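Local coordinates for protein serpin-ZX (PDB 3LE2) that inhibits the plant cysteine proteases metacaspase-9 and RD21 through its reactive center loop, which the target protease cleaves and becomes covalently bound to, restraining programmed cell death, at residues R6-M17 / I378-G386. Residues are numbered along the deposited sequence; the frame is centred on the assembly and turned at random. Where two conformers were deposited one is given.
Sequences RESISLQNQVSM and ITGVVLFIG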
# COMPACT_ATOMS: atom_id res chain seq x y z
N ARG A 6 15.95 8.60 5.85
CA ARG A 6 14.78 9.06 6.59
C ARG A 6 14.02 10.13 5.83
O ARG A 6 12.79 10.12 5.81
CB ARG A 6 15.17 9.61 7.95
CG ARG A 6 15.79 8.59 8.88
CD ARG A 6 14.74 7.67 9.48
NE ARG A 6 15.26 6.93 10.64
CZ ARG A 6 14.55 6.04 11.33
NH1 ARG A 6 13.30 5.75 10.96
NH2 ARG A 6 15.10 5.42 12.37
N GLU A 7 14.73 11.07 5.22
CA GLU A 7 14.05 12.15 4.52
C GLU A 7 13.51 11.67 3.18
O GLU A 7 12.43 12.10 2.77
CB GLU A 7 14.90 13.45 4.38
CG GLU A 7 16.40 13.27 4.22
CD GLU A 7 17.20 14.59 4.35
OE1 GLU A 7 16.62 15.63 4.74
OE2 GLU A 7 18.42 14.58 4.06
N SER A 8 14.24 10.76 2.54
CA SER A 8 13.76 10.09 1.32
C SER A 8 12.40 9.45 1.57
O SER A 8 11.44 9.69 0.85
CB SER A 8 14.76 9.03 0.84
OG SER A 8 15.80 9.61 0.07
N ILE A 9 12.34 8.62 2.61
CA ILE A 9 11.11 7.94 2.99
C ILE A 9 10.01 8.92 3.32
O ILE A 9 8.86 8.73 2.96
CB ILE A 9 11.34 7.03 4.21
CG1 ILE A 9 12.31 5.91 3.86
CG2 ILE A 9 10.02 6.47 4.73
CD1 ILE A 9 12.61 5.00 5.03
N SER A 10 10.37 9.99 4.02
CA SER A 10 9.40 11.01 4.39
C SER A 10 8.86 11.73 3.15
O SER A 10 7.66 11.96 3.03
CB SER A 10 9.99 12.00 5.39
OG SER A 10 8.98 12.82 5.95
N LEU A 11 9.75 12.08 2.22
CA LEU A 11 9.29 12.66 0.96
C LEU A 11 8.43 11.68 0.15
O LEU A 11 7.38 12.06 -0.36
CB LEU A 11 10.48 13.15 0.13
CG LEU A 11 11.29 14.27 0.81
CD1 LEU A 11 12.59 14.52 0.07
CD2 LEU A 11 10.48 15.55 0.90
N GLN A 12 8.88 10.43 0.03
CA GLN A 12 8.13 9.41 -0.70
C GLN A 12 6.71 9.25 -0.19
O GLN A 12 5.77 9.16 -0.98
CB GLN A 12 8.81 8.04 -0.63
CG GLN A 12 10.01 7.87 -1.51
CD GLN A 12 10.29 6.40 -1.80
OE1 GLN A 12 11.03 6.07 -2.73
NE2 GLN A 12 9.67 5.52 -1.02
N ASN A 13 6.55 9.20 1.12
CA ASN A 13 5.24 8.95 1.70
C ASN A 13 4.26 10.06 1.39
O ASN A 13 3.06 9.82 1.25
CB ASN A 13 5.34 8.72 3.21
CG ASN A 13 6.10 7.45 3.57
OD1 ASN A 13 6.25 6.55 2.74
ND2 ASN A 13 6.57 7.37 4.80
N GLN A 14 4.76 11.29 1.27
CA GLN A 14 3.92 12.43 0.91
C GLN A 14 3.44 12.30 -0.53
O GLN A 14 2.26 12.47 -0.83
CB GLN A 14 4.65 13.77 1.09
CG GLN A 14 3.96 14.92 0.35
CD GLN A 14 4.58 16.29 0.63
OE1 GLN A 14 5.73 16.39 1.05
NE2 GLN A 14 3.81 17.34 0.38
N VAL A 15 4.38 12.02 -1.43
CA VAL A 15 4.05 11.78 -2.83
C VAL A 15 3.06 10.61 -2.93
O VAL A 15 2.12 10.63 -3.73
CB VAL A 15 5.33 11.42 -3.61
CG1 VAL A 15 5.00 10.89 -4.99
CG2 VAL A 15 6.28 12.64 -3.68
N SER A 16 3.27 9.60 -2.09
CA SER A 16 2.37 8.44 -2.06
C SER A 16 0.92 8.83 -1.71
O SER A 16 -0.02 8.28 -2.26
CB SER A 16 2.90 7.37 -1.09
OG SER A 16 4.01 6.67 -1.65
N MET A 17 0.75 9.78 -0.80
CA MET A 17 -0.60 10.24 -0.46
C MET A 17 -1.24 10.95 -1.64
O MET A 17 -2.44 10.84 -1.88
CB MET A 17 -0.59 11.17 0.75
CG MET A 17 -0.13 10.50 2.05
SD MET A 17 -1.08 9.03 2.48
CE MET A 17 -2.70 9.69 2.75
N ILE A 378 9.41 1.04 12.48
CA ILE A 378 10.86 1.21 12.63
C ILE A 378 11.46 2.01 11.47
O ILE A 378 12.26 2.93 11.68
CB ILE A 378 11.62 -0.14 12.69
CG1 ILE A 378 11.04 -1.08 13.75
CG2 ILE A 378 13.12 0.10 12.86
CD1 ILE A 378 10.84 -0.47 15.10
N THR A 379 11.08 1.65 10.25
CA THR A 379 11.62 2.31 9.07
C THR A 379 10.75 3.48 8.62
O THR A 379 11.17 4.30 7.81
CB THR A 379 11.72 1.34 7.89
OG1 THR A 379 10.40 0.89 7.56
CG2 THR A 379 12.57 0.14 8.25
N GLY A 380 9.52 3.53 9.12
CA GLY A 380 8.54 4.48 8.62
C GLY A 380 8.01 4.18 7.21
O GLY A 380 7.25 4.96 6.66
N VAL A 381 8.41 3.05 6.63
CA VAL A 381 7.93 2.67 5.31
C VAL A 381 6.41 2.35 5.32
O VAL A 381 5.91 1.69 6.23
CB VAL A 381 8.74 1.47 4.74
CG1 VAL A 381 8.03 0.80 3.54
CG2 VAL A 381 10.16 1.92 4.35
N VAL A 382 5.69 2.83 4.31
CA VAL A 382 4.24 2.60 4.21
C VAL A 382 3.91 1.40 3.31
O VAL A 382 4.22 1.42 2.13
CB VAL A 382 3.54 3.87 3.66
CG1 VAL A 382 2.05 3.62 3.37
CG2 VAL A 382 3.77 5.05 4.62
N LEU A 383 3.28 0.36 3.87
CA LEU A 383 2.85 -0.80 3.06
C LEU A 383 1.58 -0.55 2.26
O LEU A 383 1.48 -1.00 1.12
CB LEU A 383 2.60 -2.03 3.93
CG LEU A 383 3.84 -2.77 4.42
CD1 LEU A 383 4.53 -1.92 5.51
CD2 LEU A 383 3.44 -4.13 4.96
N PHE A 384 0.60 0.11 2.87
CA PHE A 384 -0.70 0.29 2.23
C PHE A 384 -1.26 1.67 2.53
O PHE A 384 -1.11 2.17 3.65
CB PHE A 384 -1.73 -0.72 2.76
CG PHE A 384 -1.44 -2.15 2.40
CD1 PHE A 384 -1.58 -2.60 1.09
CD2 PHE A 384 -1.07 -3.07 3.38
CE1 PHE A 384 -1.34 -3.93 0.76
CE2 PHE A 384 -0.82 -4.40 3.05
CZ PHE A 384 -0.95 -4.82 1.74
N ILE A 385 -1.92 2.25 1.54
CA ILE A 385 -2.79 3.40 1.73
C ILE A 385 -4.16 3.04 1.14
O ILE A 385 -4.24 2.38 0.11
CB ILE A 385 -2.26 4.66 1.02
CG1 ILE A 385 -0.85 4.99 1.49
CG2 ILE A 385 -3.21 5.86 1.23
CD1 ILE A 385 -0.20 6.14 0.74
N GLY A 386 -5.23 3.46 1.80
CA GLY A 386 -6.56 3.13 1.30
C GLY A 386 -7.64 4.05 1.83
O GLY A 386 -7.40 4.92 2.68
O HOH W 1 7.51 4.25 1.81
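Asn13 spans with its side-chain amide from the loop residue Gly380 to Val382. Asn13 ND2 donates to Gly380 O (3.1 Å, 145° at the hydrogen), a somewhat bent bond with the oxygen tilted out of the amide plane. CG2 of Val382 sits 3.5 Å from Asn13 OD1. Asn13 OD1 also accepts a hydrogen bond from a water (2.8 Å), which in turn accepts a weak bond from Val382 N; both polar ends thus have a partner, which limits how the amide can turn. One turn earlier, Ile9 CD1 points at Thr379 O and lies 4.0 Å from Val381 CG2, the two side chains crossing at about a right angle, with CG2 of Ile9 over Gly380. An ST turn, Val381 N to Thr379 OG1, shapes the loop. Arg6, bent at chi2 (-77°), donates from NH1 to Ile378 O (3.1 Å), at the guanidinium edge and tilted somewhat from its plane. Met17, folded back at chi2 and chi3, brings SD to 3.5 Å from Ile385 CD1, which also abuts CB of Ser16. Pro37 touches Ser16, Val382 and Ile385. The axes of helix 6-17 and strand 382-386 point the same general way, 26° apart: helix A of the serpin fold (5-25) beside sheet B, where strand 382-388 lies between 33-35 and 370-376.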